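Local coordinates for ABC transporter, periplasmic substrate-binding protein (Vibrio cholerae O1 biovar eltor, PDB 1TWY) that probably binds phosphate in the periplasm and hands it to an ABC-type membrane transporter for import, at residues Met190-Leu193 against Val194-Thr198; Gly202-Ser205 against Ile206-Asp210; Lys253-Ile256 against Ala257-Ser261. All coordinates share one frame; numbering follows the deposited sequence.

Contact 1 of 3, residues Met190-Leu193 against Val194-Thr198; sequences MKTL and VNHNT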
loop_
_atom_site.group_PDB
_atom_site.type_symbol
_atom_site.label_atom_id
_atom_site.label_comp_id
_atom_site.label_asym_id
_atom_site.label_seq_id
_atom_site.Cartn_x
_atom_site.Cartn_y
_atom_site.Cartn_z
HETATM N N MSE A 190 -7.978 13.343 4.688
HETATM C CA MSE A 190 -8.735 12.275 5.305
HETATM C C MSE A 190 -8.822 12.446 6.807
HETATM O O MSE A 190 -9.875 12.273 7.395
HETATM C CB MSE A 190 -8.119 10.929 4.967
HETATM C CG MSE A 190 -8.723 9.755 5.620
HETATM SE SE MSE A 190 -10.467 9.324 4.824
HETATM C CE MSE A 190 -10.069 8.547 3.420
ATOM N N LYS A 191 -7.669 12.644 7.476
ATOM C CA LYS A 191 -7.693 12.874 8.875
ATOM C C LYS A 191 -8.505 14.109 9.281
ATOM O O LYS A 191 -9.235 13.961 10.205
ATOM C CB LYS A 191 -6.306 12.985 9.426
ATOM C CG LYS A 191 -5.499 11.693 9.307
ATOM C CD LYS A 191 -4.012 11.796 9.946
ATOM C CE LYS A 191 -3.106 12.595 9.062
ATOM N NZ LYS A 191 -1.735 12.781 9.807
ATOM N N THR A 192 -8.363 15.218 8.577
ATOM C CA THR A 192 -9.149 16.405 8.897
ATOM C C THR A 192 -10.633 16.101 8.760
ATOM O O THR A 192 -11.419 16.523 9.639
ATOM C CB THR A 192 -8.698 17.557 8.007
ATOM O OG1 THR A 192 -7.293 17.759 8.291
ATOM C CG2 THR A 192 -9.422 18.795 8.372
ATOM N N LEU A 193 -11.023 15.410 7.709
ATOM C CA LEU A 193 -12.441 15.048 7.553
ATOM C C LEU A 193 -12.951 14.205 8.640
ATOM O O LEU A 193 -14.011 14.481 9.275
ATOM C CB LEU A 193 -12.710 14.471 6.154
ATOM C CG LEU A 193 -14.149 14.432 5.715
ATOM C CD1 LEU A 193 -14.753 15.818 5.472
ATOM C CD2 LEU A 193 -14.288 13.595 4.502
ATOM N N VAL A 194 -12.224 13.144 8.997
ATOM C CA VAL A 194 -12.594 12.257 10.079
ATOM C C VAL A 194 -12.682 13.025 11.393
ATOM O O VAL A 194 -13.545 12.843 12.207
ATOM C CB VAL A 194 -11.749 10.967 10.107
ATOM C CG1 VAL A 194 -11.959 10.129 11.318
ATOM C CG2 VAL A 194 -12.011 10.115 8.911
ATOM N N ASN A 195 -11.622 13.830 11.691
ATOM C CA ASN A 195 -11.539 14.656 12.901
ATOM C C ASN A 195 -12.696 15.579 13.170
ATOM O O ASN A 195 -13.089 15.813 14.248
ATOM C CB ASN A 195 -10.212 15.451 12.862
ATOM C CG ASN A 195 -10.120 16.406 13.989
ATOM O OD1 ASN A 195 -10.565 17.501 13.879
ATOM N ND2 ASN A 195 -9.539 15.975 15.113
ATOM N N HIS A 196 -13.325 15.984 12.096
ATOM C CA HIS A 196 -14.435 16.939 12.139
ATOM C C HIS A 196 -15.836 16.366 11.943
ATOM O O HIS A 196 -16.792 17.139 12.019
ATOM C CB HIS A 196 -14.205 18.024 11.110
ATOM C CG HIS A 196 -13.290 19.087 11.550
ATOM N ND1 HIS A 196 -12.444 19.718 10.694
ATOM C CD2 HIS A 196 -13.090 19.665 12.754
ATOM C CE1 HIS A 196 -11.766 20.653 11.340
ATOM N NE2 HIS A 196 -12.157 20.662 12.573
ATOM N N ASN A 197 -15.921 15.038 11.784
ATOM C CA ASN A 197 -17.199 14.369 11.544
ATOM C C ASN A 197 -17.285 13.116 12.317
ATOM O O ASN A 197 -16.732 12.097 11.935
ATOM C CB ASN A 197 -17.427 14.194 10.015
ATOM C CG ASN A 197 -17.459 15.454 9.287
ATOM O OD1 ASN A 197 -18.541 16.091 9.239
ATOM N ND2 ASN A 197 -16.307 15.884 8.725
ATOM N N THR A 198 -18.055 13.140 13.395
ATOM C CA THR A 198 -18.321 11.992 14.275
ATOM C C THR A 198 -18.769 10.713 13.521
ATOM O O THR A 198 -18.486 9.624 13.939
ATOM C CB THR A 198 -19.383 12.312 15.346
ATOM O OG1 THR A 198 -20.542 12.853 14.777
ATOM C CG2 THR A 198 -18.896 13.427 16.300
#
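This is a local contact within the last turns of helix 187-196, where the carbonyls of Met190 to Leu193 meet the amides and side chains that follow as the chain leaves the helix. The first two bonds are regular: Val194 N reaches Met190 O at 3.0 Å, and Asn195 N reaches Lys191 O at 2.8 Å. After them the pattern slackens. His196 N has drawn back from Thr192 O, leaving a weak bond of 3.2 Å, and is shared with Leu193 O, over whose carbonyl plane it stands.

Leu193 O also receives the side chain of Asn197. With chi1 at -60°, CG lies beside the backbone N and the amide folds back over the helix end, so that Asn197 ND2 meets Leu193 O at 2.7 Å in a nearly straight bond of 168°. The oxygen sits close to the amide plane, which fixes the turn of that group. The two side chains cross at a slant, Leu193 CD1 3.6 Å from Asn197 ND2. The side-chain amide thus supplies a donor to a carbonyl in the helix's last turn.

In the fold, helix 187-196 lies on the sheet of one lobe of this periplasmic binding protein. Met190 and Leu193 both rest on strands 145-149 and 182-184, and Val194 touches Ala200 of strand 200-205. Along the buried side, selenomethionine Met190 brings its SE to 4.4 Å from Val194 CG2, a loose apolar contact. On the exposed side Thr192 and His196 run alongside each other, pointing the same way, with Thr192 CG2 3.9 Å from His196 ND1. The hydroxyl of Thr192 turns back to Ser188 O, while Asn195 ND2 is bonded to Ser212 O.

Contact 2 of 3, residues Gly202-Ser205 against Ile206-Asp210; sequences GFIS and IGSVD
Ile204 leans toward the turn that follows its strand, and its side chain tracks along the hydroxyl of Ser208. CB lies 3.4 Å from Ser208 OG and CG1 stays about as near. CD1, at the end of an extended chain (chi2 178°), comes to 3.3 Å from the same oxygen, then goes on to touch Val209 CG2 at 3.9 Å. The other branch, CG2, faces helix 187-196.

The hydroxyl is held by the carbonyl it faces. Ser208 OG gives its proton to Ser205 O at 2.7 Å, in the carbonyl plane and on a lone pair, because a chi1 of 69° sets OG between the backbone N and the carbonyl carbon of its own residue, turned back to the strand end. Ser208 N bonds to the same oxygen at 2.9 Å from above the carbonyl plane, so one residue grips Ser205 O twice. The hydroxyl of Ser205 itself goes to Asn187 ND2.

Val209 N in turn bonds to Ile206 O, continuing the tight winding. Such i to i+3 bonding is characteristic of a short 3-10 turn, here 206-208, which ends strand 200-205 of the mixed sheet and starts the loop toward strand 214-218.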
loop_
_atom_site.group_PDB
_atom_site.type_symbol
_atom_site.label_atom_id
_atom_site.label_comp_id
_atom_site.label_asym_id
_atom_site.label_seq_id
_atom_site.Cartn_x
_atom_site.Cartn_y
_atom_site.Cartn_z
ATOM N N GLY A 202 -12.723 6.156 7.608
ATOM C CA GLY A 202 -11.835 6.203 6.488
ATOM C C GLY A 202 -10.594 5.350 6.721
ATOM O O GLY A 202 -10.536 4.581 7.654
ATOM N N PHE A 203 -9.670 5.442 5.777
ATOM C CA PHE A 203 -8.374 4.664 5.798
ATOM C C PHE A 203 -7.255 5.637 5.447
ATOM O O PHE A 203 -7.413 6.560 4.622
ATOM C CB PHE A 203 -8.388 3.443 4.927
ATOM C CG PHE A 203 -8.701 3.678 3.515
ATOM C CD1 PHE A 203 -10.019 3.706 3.073
ATOM C CD2 PHE A 203 -7.700 3.967 2.603
ATOM C CE1 PHE A 203 -10.344 4.016 1.781
ATOM C CE2 PHE A 203 -8.054 4.291 1.270
ATOM C CZ PHE A 203 -9.393 4.270 0.877
ATOM N N ILE A 204 -6.103 5.413 6.027
ATOM C CA ILE A 204 -4.883 6.215 5.800
ATOM C C ILE A 204 -3.686 5.288 5.929
ATOM O O ILE A 204 -3.725 4.206 6.520
ATOM C CB ILE A 204 -4.711 7.313 6.831
ATOM C CG1 ILE A 204 -4.646 6.813 8.316
ATOM C CG2 ILE A 204 -5.797 8.439 6.720
ATOM C CD1 ILE A 204 -4.410 8.044 9.283
ATOM N N SER A 205 -2.587 5.686 5.317
ATOM C CA SER A 205 -1.315 5.004 5.554
ATOM C C SER A 205 -0.992 4.968 7.063
ATOM O O SER A 205 -1.204 5.928 7.795
ATOM C CB SER A 205 -0.171 5.762 4.868
ATOM O OG SER A 205 -0.519 6.278 3.568
ATOM N N ILE A 206 -0.500 3.814 7.554
ATOM C CA ILE A 206 -0.356 3.623 8.958
ATOM C C ILE A 206 0.606 4.627 9.599
ATOM O O ILE A 206 0.355 5.110 10.718
ATOM C CB ILE A 206 0.061 2.136 9.219
ATOM C CG1 ILE A 206 -0.081 1.830 10.672
ATOM C CG2 ILE A 206 1.544 1.875 8.687
ATOM C CD1 ILE A 206 -0.137 0.364 10.903
ATOM N N GLY A 207 1.585 5.057 8.816
ATOM C CA GLY A 207 2.547 6.080 9.238
ATOM C C GLY A 207 1.966 7.452 9.440
ATOM O O GLY A 207 2.501 8.234 10.240
ATOM N N SER A 208 0.830 7.731 8.791
ATOM C CA SER A 208 0.167 9.035 8.914
ATOM C C SER A 208 -0.697 9.132 10.108
ATOM O O SER A 208 -1.182 10.207 10.399
ATOM C CB SER A 208 -0.576 9.366 7.631
ATOM O OG SER A 208 -1.642 8.538 7.499
ATOM N N VAL A 209 -0.964 8.046 10.863
ATOM C CA VAL A 209 -1.737 8.130 12.063
ATOM C C VAL A 209 -1.256 9.154 13.038
ATOM O O VAL A 209 -0.039 9.162 13.342
ATOM C CB VAL A 209 -1.861 6.796 12.813
ATOM C CG1 VAL A 209 -2.636 6.937 14.151
ATOM C CG2 VAL A 209 -2.626 5.784 11.907
ATOM N N ASP A 210 -2.127 10.003 13.510
ATOM C CA ASP A 210 -1.769 10.920 14.613
ATOM C C ASP A 210 -2.910 11.072 15.554
ATOM O O ASP A 210 -3.931 10.355 15.416
ATOM C CB ASP A 210 -1.213 12.246 14.030
ATOM C CG ASP A 210 -2.248 13.074 13.322
ATOM O OD1 ASP A 210 -3.464 12.909 13.571
ATOM O OD2 ASP A 210 -1.901 13.960 12.490
#

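Contact 3 of 3, residues Lys253-Ile256 against Ala257-Ser261; sequences KEFI and AFLKS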
loop_
_atom_site.group_PDB
_atom_site.type_symbol
_atom_site.label_atom_id
_atom_site.label_comp_id
_atom_site.label_asym_id
_atom_site.label_seq_id
_atom_site.Cartn_x
_atom_site.Cartn_y
_atom_site.Cartn_z
ATOM N N LYS A 253 22.881 -6.498 -10.266
ATOM C CA LYS A 253 23.143 -7.291 -9.062
ATOM C C LYS A 253 23.672 -6.428 -7.896
ATOM O O LYS A 253 23.276 -6.568 -6.756
ATOM C CB LYS A 253 24.110 -8.447 -9.399
ATOM C CG LYS A 253 23.430 -9.432 -10.357
ATOM C CD LYS A 253 24.034 -10.874 -10.389
ATOM C CE LYS A 253 25.542 -10.909 -10.562
ATOM N NZ LYS A 253 25.947 -12.083 -11.438
ATOM N N GLU A 254 24.534 -5.475 -8.187
ATOM C CA GLU A 254 25.016 -4.556 -7.207
ATOM C C GLU A 254 23.903 -3.646 -6.587
ATOM O O GLU A 254 23.905 -3.405 -5.380
ATOM C CB GLU A 254 26.144 -3.725 -7.817
ATOM C CG GLU A 254 26.914 -2.893 -6.843
ATOM C CD GLU A 254 28.223 -2.314 -7.440
ATOM O OE1 GLU A 254 28.646 -2.683 -8.578
ATOM O OE2 GLU A 254 28.834 -1.476 -6.756
ATOM N N PHE A 255 22.989 -3.171 -7.404
ATOM C CA PHE A 255 21.881 -2.387 -6.838
ATOM C C PHE A 255 20.952 -3.285 -5.972
ATOM O O PHE A 255 20.506 -2.872 -4.843
ATOM C CB PHE A 255 21.081 -1.676 -7.935
ATOM C CG PHE A 255 20.118 -0.705 -7.388
ATOM C CD1 PHE A 255 20.552 0.390 -6.652
ATOM C CD2 PHE A 255 18.747 -0.880 -7.566
ATOM C CE1 PHE A 255 19.693 1.269 -6.133
ATOM C CE2 PHE A 255 17.844 0.013 -7.017
ATOM C CZ PHE A 255 18.281 1.077 -6.332
ATOM N N ILE A 256 20.658 -4.469 -6.445
ATOM C CA ILE A 256 19.861 -5.435 -5.668
ATOM C C ILE A 256 20.496 -5.753 -4.311
ATOM O O ILE A 256 19.841 -5.647 -3.221
ATOM C CB ILE A 256 19.617 -6.726 -6.474
ATOM C CG1 ILE A 256 18.808 -6.440 -7.742
ATOM C CG2 ILE A 256 18.889 -7.794 -5.637
ATOM C CD1 ILE A 256 17.300 -6.273 -7.485
ATOM N N ALA A 257 21.803 -6.048 -4.305
ATOM C CA ALA A 257 22.502 -6.121 -3.027
ATOM C C ALA A 257 22.363 -4.958 -2.038
ATOM O O ALA A 257 22.133 -5.151 -0.834
ATOM C CB ALA A 257 24.079 -6.368 -3.252
ATOM N N PHE A 258 22.535 -3.777 -2.556
ATOM C CA PHE A 258 22.315 -2.582 -1.767
ATOM C C PHE A 258 20.876 -2.531 -1.150
ATOM O O PHE A 258 20.681 -2.104 -0.036
ATOM C CB PHE A 258 22.520 -1.355 -2.641
ATOM C CG PHE A 258 21.997 -0.092 -2.042
ATOM C CD1 PHE A 258 22.626 0.506 -1.022
ATOM C CD2 PHE A 258 20.779 0.493 -2.544
ATOM C CE1 PHE A 258 22.141 1.653 -0.480
ATOM C CE2 PHE A 258 20.305 1.652 -2.012
ATOM C CZ PHE A 258 20.979 2.260 -1.014
ATOM N N LEU A 259 19.867 -2.987 -1.917
ATOM C CA LEU A 259 18.500 -2.945 -1.457
ATOM C C LEU A 259 18.287 -3.871 -0.296
ATOM O O LEU A 259 17.405 -3.694 0.504
ATOM C CB LEU A 259 17.462 -3.230 -2.569
ATOM C CG LEU A 259 17.353 -2.220 -3.674
ATOM C CD1 LEU A 259 16.346 -2.697 -4.748
ATOM C CD2 LEU A 259 16.944 -0.892 -3.104
ATOM N N LYS A 260 19.187 -4.838 -0.153
ATOM C CA LYS A 260 19.170 -5.815 0.899
ATOM C C LYS A 260 20.092 -5.510 2.089
ATOM O O LYS A 260 20.049 -6.154 3.099
ATOM C CB LYS A 260 19.602 -7.112 0.264
ATOM C CG LYS A 260 18.539 -7.711 -0.733
ATOM C CD LYS A 260 18.933 -9.134 -1.174
ATOM C CE LYS A 260 17.963 -9.508 -2.281
ATOM N NZ LYS A 260 18.114 -10.918 -2.710
ATOM N N SER A 261 20.804 -4.405 1.957
ATOM C CA SER A 261 21.801 -3.959 2.908
ATOM C C SER A 261 21.181 -3.188 4.105
ATOM O O SER A 261 20.075 -2.594 4.076
ATOM C CB SER A 261 22.779 -3.042 2.198
ATOM O OG SER A 261 22.362 -1.689 2.040
#
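Phe255, Phe258 and Leu259 meet on one side of helix 250-260, where Phe255 is the shared partner. Its chi1 of -170° puts CG beside the carbonyl carbon, and the ring stands out from the helix with its far atoms level with the next turn. Leu259 has the other choice, chi1 -66°, with CG beside its own backbone N; this sets CG above one face of the Phe255 ring, offset toward the rim. Both methyls take part: Leu259 CD1 is 3.8 Å from Phe255 CE2, and Leu259 CD2 is 4.0 Å from Phe255 CZ. Phe258 matches Phe255 in its first torsion; the two rings pass at a slant, planes at 31°, with Phe255 CE1 3.8 Å from Phe258 CD2.

This buried side packs the helix against its own lobe of the binding protein: Met42 of helix 36-52 touches Phe255 and Leu259, Tyr49 meets both phenylalanine rings, and Ile256 faces strands 79-82 and 236-243. Beside Ile256, Lys260 runs out extended, its CE 3.9 Å from Ile256 CG2, to a cation-pi contact with Phe98.

In the backbone, Ala257 N bonds almost straight to Lys253 O (2.9 Å), whereas Lys260 N holds Ile256 O only weakly. Ser261, at the N-cap position of helix 262-270, bonds through OG to Phe258 O at 2.7 Å, on a lone pair.

Following the chain from the N terminus, contact 1 comes first, winding up the end of helix 187-196. Contact 2 follows a few residues later, where strand 200-205 turns into the loop toward strand 214-218, and contact 3 comes last, at the end of helix 250-260. Each closes only a turn; they lie in series, none nested or crossed. Contacts 1 and 2 touch: Lys191 reaches Ser208 O and makes a salt bridge with Asp210, and Met190 packs on Ile204, tying helix to strand and to the turn beyond it. Contact 3, its centre about 41 Å from that of contact 1, belongs to the opposite side of the chain's centre, where helix 250-260 joins helix 36-52 to neighbouring strands.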